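Long-range contacts in extracellular solute-binding protein family 5 (Brucella melitensis, PDB 4ONY), which probably binds peptides or related solutes in the periplasm and delivers them to an ABC transporter for import: residues V83-S91 against Y99-A107; E374-A382 against P522-A530. All coordinates share one frame; numbering follows the deposited sequence.

Contact 1 of 2, residues V83-S91 against Y99-A107; sequences VYQTLMLRS and YSLLAEKVA
L89 and Y99 form a hydrogen-bonded antiparallel pair: L89 N donates to Y99 O over 2.7 Å, and Y99 N returns a bond of 2.8 Å to L89 O. M88 and S100 form the adjacent non-hydrogen-bonded pair, their side chains diverging. L87 O then takes A103 N at 2.9 Å, and only a weak, bent bond from L101 N. Within 83-91, T86 OG1 reaches M88 O from above that carbonyl plane.

Side-chain contacts, largely apolar, flank the pairing. The CD2 branch of L101 lies against Q85 CB and T86 O, its CG turned anti to the backbone N (chi1 -172°). Q85 crosses both L101 and L102 at about a right angle, and its amide is held by S213, Y235 and W236. Bent at chi3 (71°), M88 brings CE to 4.0 Å from V106 CG1, while A103 CB sits 4.0 Å from L87 CB. S91 CB meets the Y99 ring at its edge, 3.8 Å from CE2; the hydroxyl of Y99 is bound by E94 and L27.

These segments make a short beta hairpin of strands 88-90 and 97-108, within an antiparallel sheet of this solute-binding protein, with a classic beta bulge at E104 and K105 in the longer strand.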
loop_
_atom_site.group_PDB
_atom_site.type_symbol
_atom_site.label_atom_id
_atom_site.label_comp_id
_atom_site.label_asym_id
_atom_site.label_seq_id
_atom_site.Cartn_x
_atom_site.Cartn_y
_atom_site.Cartn_z
ATOM N N VAL A 83 -3.281 -12.794 16.171
ATOM C CA VAL A 83 -4.285 -13.656 16.790
ATOM C C VAL A 83 -4.938 -14.578 15.754
ATOM O O VAL A 83 -4.924 -15.793 15.902
ATOM C CB VAL A 83 -5.354 -12.822 17.516
ATOM C CG1 VAL A 83 -6.477 -13.699 18.044
ATOM C CG2 VAL A 83 -4.689 -12.055 18.662
ATOM N N TYR A 84 -5.508 -13.991 14.712
ATOM C CA TYR A 84 -6.130 -14.748 13.667
ATOM C C TYR A 84 -5.145 -14.994 12.532
ATOM O O TYR A 84 -4.555 -14.045 11.999
ATOM C CB TYR A 84 -7.323 -13.980 13.144
ATOM C CG TYR A 84 -8.462 -13.876 14.168
ATOM C CD1 TYR A 84 -9.218 -14.984 14.512
ATOM C CD2 TYR A 84 -8.789 -12.651 14.747
ATOM C CE1 TYR A 84 -10.255 -14.902 15.454
ATOM C CE2 TYR A 84 -9.831 -12.550 15.658
ATOM C CZ TYR A 84 -10.559 -13.671 16.004
ATOM O OH TYR A 84 -11.591 -13.562 16.877
ATOM N N GLN A 85 -5.010 -16.259 12.134
ATOM C CA GLN A 85 -4.075 -16.643 11.092
ATOM C C GLN A 85 -4.776 -17.040 9.823
ATOM O O GLN A 85 -5.971 -17.319 9.801
ATOM C CB GLN A 85 -3.232 -17.801 11.562
ATOM C CG GLN A 85 -2.412 -17.492 12.785
ATOM C CD GLN A 85 -1.511 -18.645 13.184
ATOM O OE1 GLN A 85 -1.963 -19.753 13.380
ATOM N NE2 GLN A 85 -0.211 -18.359 13.308
ATOM N N THR A 86 -3.998 -17.041 8.762
ATOM C CA THR A 86 -4.440 -17.442 7.437
ATOM C C THR A 86 -3.896 -18.849 7.123
ATOM O O THR A 86 -3.054 -19.392 7.868
ATOM C CB THR A 86 -3.876 -16.481 6.396
ATOM O OG1 THR A 86 -2.455 -16.441 6.556
ATOM C CG2 THR A 86 -4.461 -15.128 6.609
ATOM N N LEU A 87 -4.360 -19.423 6.018
ATOM C CA LEU A 87 -3.881 -20.738 5.649
ATOM C C LEU A 87 -2.409 -20.691 5.301
ATOM O O LEU A 87 -1.653 -21.623 5.600
ATOM C CB LEU A 87 -4.696 -21.296 4.496
ATOM C CG LEU A 87 -6.119 -21.672 4.955
ATOM C CD1 LEU A 87 -7.078 -21.736 3.769
ATOM C CD2 LEU A 87 -6.139 -23.026 5.672
ATOM N N MET A 88 -1.998 -19.613 4.632
ATOM C CA MET A 88 -0.586 -19.475 4.182
ATOM C C MET A 88 -0.113 -18.072 4.485
ATOM O O MET A 88 -0.940 -17.140 4.572
ATOM C CB MET A 88 -0.464 -19.777 2.690
ATOM C CG MET A 88 -0.945 -21.186 2.325
ATOM S SD MET A 88 -0.637 -21.648 0.614
ATOM C CE MET A 88 1.142 -21.838 0.679
ATOM N N LEU A 89 1.191 -17.936 4.672
ATOM C CA LEU A 89 1.799 -16.702 5.140
ATOM C C LEU A 89 2.588 -16.006 4.041
ATOM O O LEU A 89 3.464 -16.609 3.406
ATOM C CB LEU A 89 2.765 -17.015 6.283
ATOM C CG LEU A 89 3.521 -15.852 6.907
ATOM C CD1 LEU A 89 2.605 -14.884 7.622
ATOM C CD2 LEU A 89 4.576 -16.394 7.856
ATOM N N ARG A 90 2.324 -14.730 3.863
ATOM C CA ARG A 90 3.004 -13.961 2.845
ATOM C C ARG A 90 4.483 -13.697 3.217
ATOM O O ARG A 90 4.762 -13.199 4.313
ATOM C CB ARG A 90 2.242 -12.654 2.751
ATOM C CG ARG A 90 2.755 -11.695 1.728
ATOM C CD ARG A 90 1.976 -11.876 0.481
ATOM N NE ARG A 90 2.350 -10.889 -0.504
ATOM C CZ ARG A 90 1.554 -9.945 -0.963
ATOM N NH1 ARG A 90 0.333 -9.820 -0.514
ATOM N NH2 ARG A 90 1.976 -9.121 -1.901
ATOM N N SER A 91 5.436 -14.029 2.351
ATOM C CA SER A 91 6.799 -13.549 2.554
ATOM C C SER A 91 6.905 -12.063 2.201
ATOM O O SER A 91 6.476 -11.641 1.134
ATOM C CB SER A 91 7.823 -14.282 1.698
ATOM O OG SER A 91 9.097 -13.620 1.744
ATOM N N TYR A 99 3.806 -18.920 1.835
ATOM C CA TYR A 99 4.392 -20.173 2.317
ATOM C C TYR A 99 3.473 -20.789 3.379
ATOM O O TYR A 99 2.499 -20.148 3.829
ATOM C CB TYR A 99 5.816 -19.944 2.875
ATOM C CG TYR A 99 6.794 -19.552 1.800
ATOM C CD1 TYR A 99 7.420 -20.513 1.042
ATOM C CD2 TYR A 99 7.038 -18.191 1.490
ATOM C CE1 TYR A 99 8.269 -20.182 -0.017
ATOM C CE2 TYR A 99 7.879 -17.847 0.469
ATOM C CZ TYR A 99 8.483 -18.852 -0.315
ATOM O OH TYR A 99 9.336 -18.551 -1.381
ATOM N N SER A 100 3.763 -22.032 3.755
ATOM C CA SER A 100 2.923 -22.807 4.676
ATOM C C SER A 100 2.699 -22.107 6.034
ATOM O O SER A 100 3.596 -21.464 6.575
ATOM C CB SER A 100 3.518 -24.192 4.893
ATOM O OG SER A 100 3.549 -24.894 3.651
ATOM N N LEU A 101 1.471 -22.143 6.526
ATOM C CA LEU A 101 1.183 -21.714 7.932
ATOM C C LEU A 101 0.154 -22.719 8.457
ATOM O O LEU A 101 0.511 -23.903 8.627
ATOM C CB LEU A 101 0.733 -20.267 7.999
ATOM C CG LEU A 101 0.585 -19.657 9.394
ATOM C CD1 LEU A 101 1.932 -19.662 10.098
ATOM C CD2 LEU A 101 -0.014 -18.235 9.321
ATOM N N LEU A 102 -1.123 -22.341 8.579
ATOM C CA LEU A 102 -2.106 -23.349 9.033
ATOM C C LEU A 102 -2.204 -24.519 8.047
ATOM O O LEU A 102 -2.373 -25.679 8.466
ATOM C CB LEU A 102 -3.487 -22.733 9.295
ATOM C CG LEU A 102 -3.639 -21.901 10.574
ATOM C CD1 LEU A 102 -4.954 -21.157 10.586
ATOM C CD2 LEU A 102 -3.565 -22.773 11.815
ATOM N N ALA A 103 -2.124 -24.202 6.757
ATOM C CA ALA A 103 -2.014 -25.221 5.732
ATOM C C ALA A 103 -0.550 -25.647 5.584
ATOM O O ALA A 103 0.314 -24.829 5.282
ATOM C CB ALA A 103 -2.554 -24.697 4.416
ATOM N N GLU A 104 -0.278 -26.913 5.851
ATOM C CA GLU A 104 1.077 -27.440 5.722
ATOM C C GLU A 104 1.423 -27.649 4.249
ATOM O O GLU A 104 2.566 -27.484 3.862
ATOM C CB GLU A 104 1.214 -28.766 6.475
ATOM C CG GLU A 104 2.644 -29.284 6.566
ATOM C CD GLU A 104 2.773 -30.543 7.433
ATOM O OE1 GLU A 104 1.758 -31.137 7.838
ATOM O OE2 GLU A 104 3.909 -30.918 7.725
ATOM N N LYS A 105 0.432 -28.036 3.454
ATOM C CA LYS A 105 0.593 -28.319 2.050
ATOM C C LYS A 105 -0.534 -27.708 1.234
ATOM O O LYS A 105 -1.626 -27.530 1.713
ATOM C CB LYS A 105 0.605 -29.832 1.807
ATOM C CG LYS A 105 1.741 -30.573 2.483
ATOM C CD LYS A 105 3.044 -30.325 1.722
ATOM C CE LYS A 105 4.271 -30.057 2.614
ATOM N NZ LYS A 105 4.873 -31.343 3.090
ATOM N N VAL A 106 -0.226 -27.409 -0.005
ATOM C CA VAL A 106 -1.141 -26.844 -0.948
ATOM C C VAL A 106 -0.989 -27.562 -2.271
ATOM O O VAL A 106 0.121 -27.908 -2.676
ATOM C CB VAL A 106 -0.922 -25.327 -1.111
ATOM C CG1 VAL A 106 0.425 -24.985 -1.727
ATOM C CG2 VAL A 106 -2.019 -24.726 -1.953
ATOM N N ALA A 107 -2.108 -27.843 -2.914
ATOM C CA ALA A 107 -2.126 -28.298 -4.310
ATOM C C ALA A 107 -3.098 -27.417 -5.073
ATOM O O ALA A 107 -4.058 -26.887 -4.501
ATOM C CB ALA A 107 -2.536 -29.761 -4.388
#

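Contact 2 of 2, residues E374-A382 against P522-A530; sequences ELLAPFPGA and PAVDAMIEA
F379 and A523 meet at the centre of a contact in which the end of helix 370-376 and the two successive type I turns after it, L376 to F379 and F379 to A382, lie against the first turns of helix 522-533. No hydrogen bond crosses between the segments; the join is apolar.

At the start of the second helix, P522 CB comes within 4.1 Å of F379 CE1. Next comes A523, whose CA stands over the ring centre in a CH-pi contact, 3.8 Å from the centroid and 11° off the normal. P378 CB lies over the opposite face, offset toward the rim, so the phenyl is sandwiched between its own turn and the helix. The methyl of A523 also touches A382 CB at 3.7 Å, bringing in the second turn. One helical turn on, A526 CB approaches the far end of the ring obliquely, 3.6 Å from F379 CZ.

M527 starts out alongside the contact, but bends at chi2 (-45°) and chi3 (93°) bring its thioether across to the other segment. There SD touches both L375 CB (3.9 Å) and L376 CD2 (3.8 Å), and the M527 side chain crosses that of L376 at about a right angle. A546 and L547 of helix 537-553 also touch M527, and V550 of that helix packs on L376. At the end of the segment A530 CB meets both methyls of L375, coming closest to CD2, at 3.8 Å.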
loop_
_atom_site.group_PDB
_atom_site.type_symbol
_atom_site.label_atom_id
_atom_site.label_comp_id
_atom_site.label_asym_id
_atom_site.label_seq_id
_atom_site.Cartn_x
_atom_site.Cartn_y
_atom_site.Cartn_z
ATOM N N GLU A 374 5.653 -4.634 -28.325
ATOM C CA GLU A 374 4.577 -5.463 -28.905
ATOM C C GLU A 374 3.212 -5.034 -28.380
ATOM O O GLU A 374 2.292 -4.827 -29.153
ATOM C CB GLU A 374 4.856 -6.920 -28.593
ATOM C CG GLU A 374 3.815 -7.875 -29.112
ATOM C CD GLU A 374 4.095 -9.327 -28.768
ATOM O OE1 GLU A 374 4.431 -9.711 -27.619
ATOM O OE2 GLU A 374 3.931 -10.128 -29.678
ATOM N N LEU A 375 3.104 -4.828 -27.076
ATOM C CA LEU A 375 1.851 -4.442 -26.450
ATOM C C LEU A 375 1.372 -3.048 -26.909
ATOM O O LEU A 375 0.194 -2.827 -27.056
ATOM C CB LEU A 375 1.992 -4.416 -24.932
ATOM C CG LEU A 375 2.021 -5.775 -24.243
ATOM C CD1 LEU A 375 2.393 -5.612 -22.764
ATOM C CD2 LEU A 375 0.671 -6.503 -24.386
ATOM N N LEU A 376 2.315 -2.129 -27.094
ATOM C CA LEU A 376 2.011 -0.769 -27.358
ATOM C C LEU A 376 1.884 -0.456 -28.865
ATOM O O LEU A 376 1.375 0.579 -29.223
ATOM C CB LEU A 376 3.075 0.120 -26.718
ATOM C CG LEU A 376 3.035 0.144 -25.188
ATOM C CD1 LEU A 376 4.308 0.712 -24.605
ATOM C CD2 LEU A 376 1.845 0.956 -24.704
ATOM N N ALA A 377 2.334 -1.332 -29.740
ATOM C CA ALA A 377 2.318 -1.066 -31.189
ATOM C C ALA A 377 0.918 -0.715 -31.741
ATOM O O ALA A 377 0.778 0.121 -32.603
ATOM C CB ALA A 377 2.880 -2.275 -31.930
ATOM N N PRO A 378 -0.148 -1.312 -31.209
ATOM C CA PRO A 378 -1.462 -0.917 -31.703
ATOM C C PRO A 378 -1.936 0.480 -31.251
ATOM O O PRO A 378 -3.001 0.908 -31.678
ATOM C CB PRO A 378 -2.398 -1.970 -31.071
ATOM C CG PRO A 378 -1.516 -3.151 -30.840
ATOM C CD PRO A 378 -0.233 -2.507 -30.367
ATOM N N PHE A 379 -1.149 1.186 -30.424
ATOM C CA PHE A 379 -1.570 2.441 -29.857
ATOM C C PHE A 379 -0.525 3.482 -30.142
ATOM O O PHE A 379 0.124 3.985 -29.227
ATOM C CB PHE A 379 -1.812 2.278 -28.347
ATOM C CG PHE A 379 -2.799 1.203 -28.034
ATOM C CD1 PHE A 379 -4.187 1.418 -28.256
ATOM C CD2 PHE A 379 -2.365 -0.045 -27.600
ATOM C CE1 PHE A 379 -5.078 0.405 -28.021
ATOM C CE2 PHE A 379 -3.258 -1.057 -27.373
ATOM C CZ PHE A 379 -4.609 -0.823 -27.570
ATOM N N PRO A 380 -0.325 3.833 -31.415
ATOM C CA PRO A 380 0.882 4.581 -31.783
ATOM C C PRO A 380 1.107 5.947 -31.104
ATOM O O PRO A 380 2.261 6.392 -30.996
ATOM C CB PRO A 380 0.748 4.749 -33.317
ATOM C CG PRO A 380 -0.705 4.503 -33.619
ATOM C CD PRO A 380 -1.173 3.507 -32.584
ATOM N N GLY A 381 0.050 6.626 -30.687
ATOM C CA GLY A 381 0.226 7.937 -30.049
ATOM C C GLY A 381 0.380 7.951 -28.532
ATOM O O GLY A 381 0.638 9.014 -27.937
ATOM N N ALA A 382 0.245 6.779 -27.915
ATOM C CA ALA A 382 -0.028 6.623 -26.496
ATOM C C ALA A 382 1.160 6.895 -25.572
ATOM O O ALA A 382 0.961 7.282 -24.419
ATOM C CB ALA A 382 -0.573 5.252 -26.230
ATOM N N PRO A 522 -8.218 3.675 -24.698
ATOM C CA PRO A 522 -8.064 2.244 -24.957
ATOM C C PRO A 522 -6.652 1.699 -24.696
ATOM O O PRO A 522 -6.510 0.508 -24.461
ATOM C CB PRO A 522 -8.413 2.120 -26.443
ATOM C CG PRO A 522 -9.255 3.339 -26.762
ATOM C CD PRO A 522 -8.781 4.429 -25.844
ATOM N N ALA A 523 -5.604 2.514 -24.806
ATOM C CA ALA A 523 -4.244 1.992 -24.525
ATOM C C ALA A 523 -4.110 1.654 -23.053
ATOM O O ALA A 523 -3.482 0.652 -22.687
ATOM C CB ALA A 523 -3.166 2.973 -24.962
ATOM N N VAL A 524 -4.691 2.486 -22.190
ATOM C CA VAL A 524 -4.649 2.225 -20.751
ATOM C C VAL A 524 -5.401 0.934 -20.488
ATOM O O VAL A 524 -4.908 0.037 -19.800
ATOM C CB VAL A 524 -5.279 3.387 -19.938
ATOM C CG1 VAL A 524 -5.544 2.960 -18.497
ATOM C CG2 VAL A 524 -4.425 4.653 -19.996
ATOM N N ASP A 525 -6.621 0.841 -21.010
ATOM C CA ASP A 525 -7.414 -0.362 -20.799
ATOM C C ASP A 525 -6.661 -1.599 -21.252
ATOM O O ASP A 525 -6.665 -2.622 -20.560
ATOM C CB ASP A 525 -8.754 -0.291 -21.505
ATOM C CG ASP A 525 -9.668 0.831 -20.963
ATOM O OD1 ASP A 525 -9.414 1.462 -19.941
ATOM O OD2 ASP A 525 -10.680 1.109 -21.604
ATOM N N ALA A 526 -6.013 -1.521 -22.407
ATOM C CA ALA A 526 -5.269 -2.674 -22.949
ATOM C C ALA A 526 -4.068 -3.084 -22.067
ATOM O O ALA A 526 -3.784 -4.279 -21.921
ATOM C CB ALA A 526 -4.785 -2.389 -24.361
ATOM N N MET A 527 -3.367 -2.116 -21.468
ATOM C CA MET A 527 -2.245 -2.470 -20.580
ATOM C C MET A 527 -2.736 -3.110 -19.266
ATOM O O MET A 527 -2.090 -3.980 -18.739
ATOM C CB MET A 527 -1.345 -1.253 -20.299
ATOM C CG MET A 527 -0.632 -0.688 -21.537
ATOM S SD MET A 527 0.149 -1.850 -22.688
ATOM C CE MET A 527 -1.156 -2.121 -23.866
ATOM N N ILE A 528 -3.898 -2.677 -18.767
ATOM C CA ILE A 528 -4.503 -3.301 -17.587
ATOM C C ILE A 528 -4.880 -4.769 -17.943
ATOM O O ILE A 528 -4.600 -5.716 -17.151
ATOM C CB ILE A 528 -5.724 -2.537 -17.057
ATOM C CG1 ILE A 528 -5.306 -1.164 -16.535
ATOM C CG2 ILE A 528 -6.435 -3.318 -15.926
ATOM C CD1 ILE A 528 -6.493 -0.231 -16.269
ATOM N N GLU A 529 -5.474 -4.958 -19.107
ATOM C CA GLU A 529 -5.780 -6.331 -19.548
ATOM C C GLU A 529 -4.516 -7.183 -19.595
ATOM O O GLU A 529 -4.523 -8.309 -19.148
ATOM C CB GLU A 529 -6.472 -6.358 -20.908
ATOM C CG GLU A 529 -7.846 -5.730 -20.881
ATOM C CD GLU A 529 -8.413 -5.444 -22.252
ATOM O OE1 GLU A 529 -8.018 -6.188 -23.214
ATOM O OE2 GLU A 529 -9.263 -4.512 -22.324
ATOM N N ALA A 530 -3.438 -6.619 -20.148
ATOM C CA ALA A 530 -2.204 -7.346 -20.295
ATOM C C ALA A 530 -1.606 -7.696 -18.940
ATOM O O ALA A 530 -1.150 -8.801 -18.758
ATOM C CB ALA A 530 -1.205 -6.540 -21.108
#

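In the fold
From the N terminus, the chain first closes contact 1, a local loop with seven residues between its segments. Strand 97-108 continues that hairpin into the six-stranded antiparallel sheet, pairing also with strands 18-20 and 114-119. Contact 2 opens much later and spans 139 intervening residues, among them strands 435-440, 462-467 and 484-489 of the mixed six-stranded sheet, before helix 522-533 returns to the end of helix 370-376. The two loops follow in series, neither nesting nor crossing. Their centres lie 37 Å apart and their nearest atoms about 17 Å, so each ties together a separate region: a hairpin of the antiparallel sheet early in the chain, and the packing of helices 370-376 and 522-533 later.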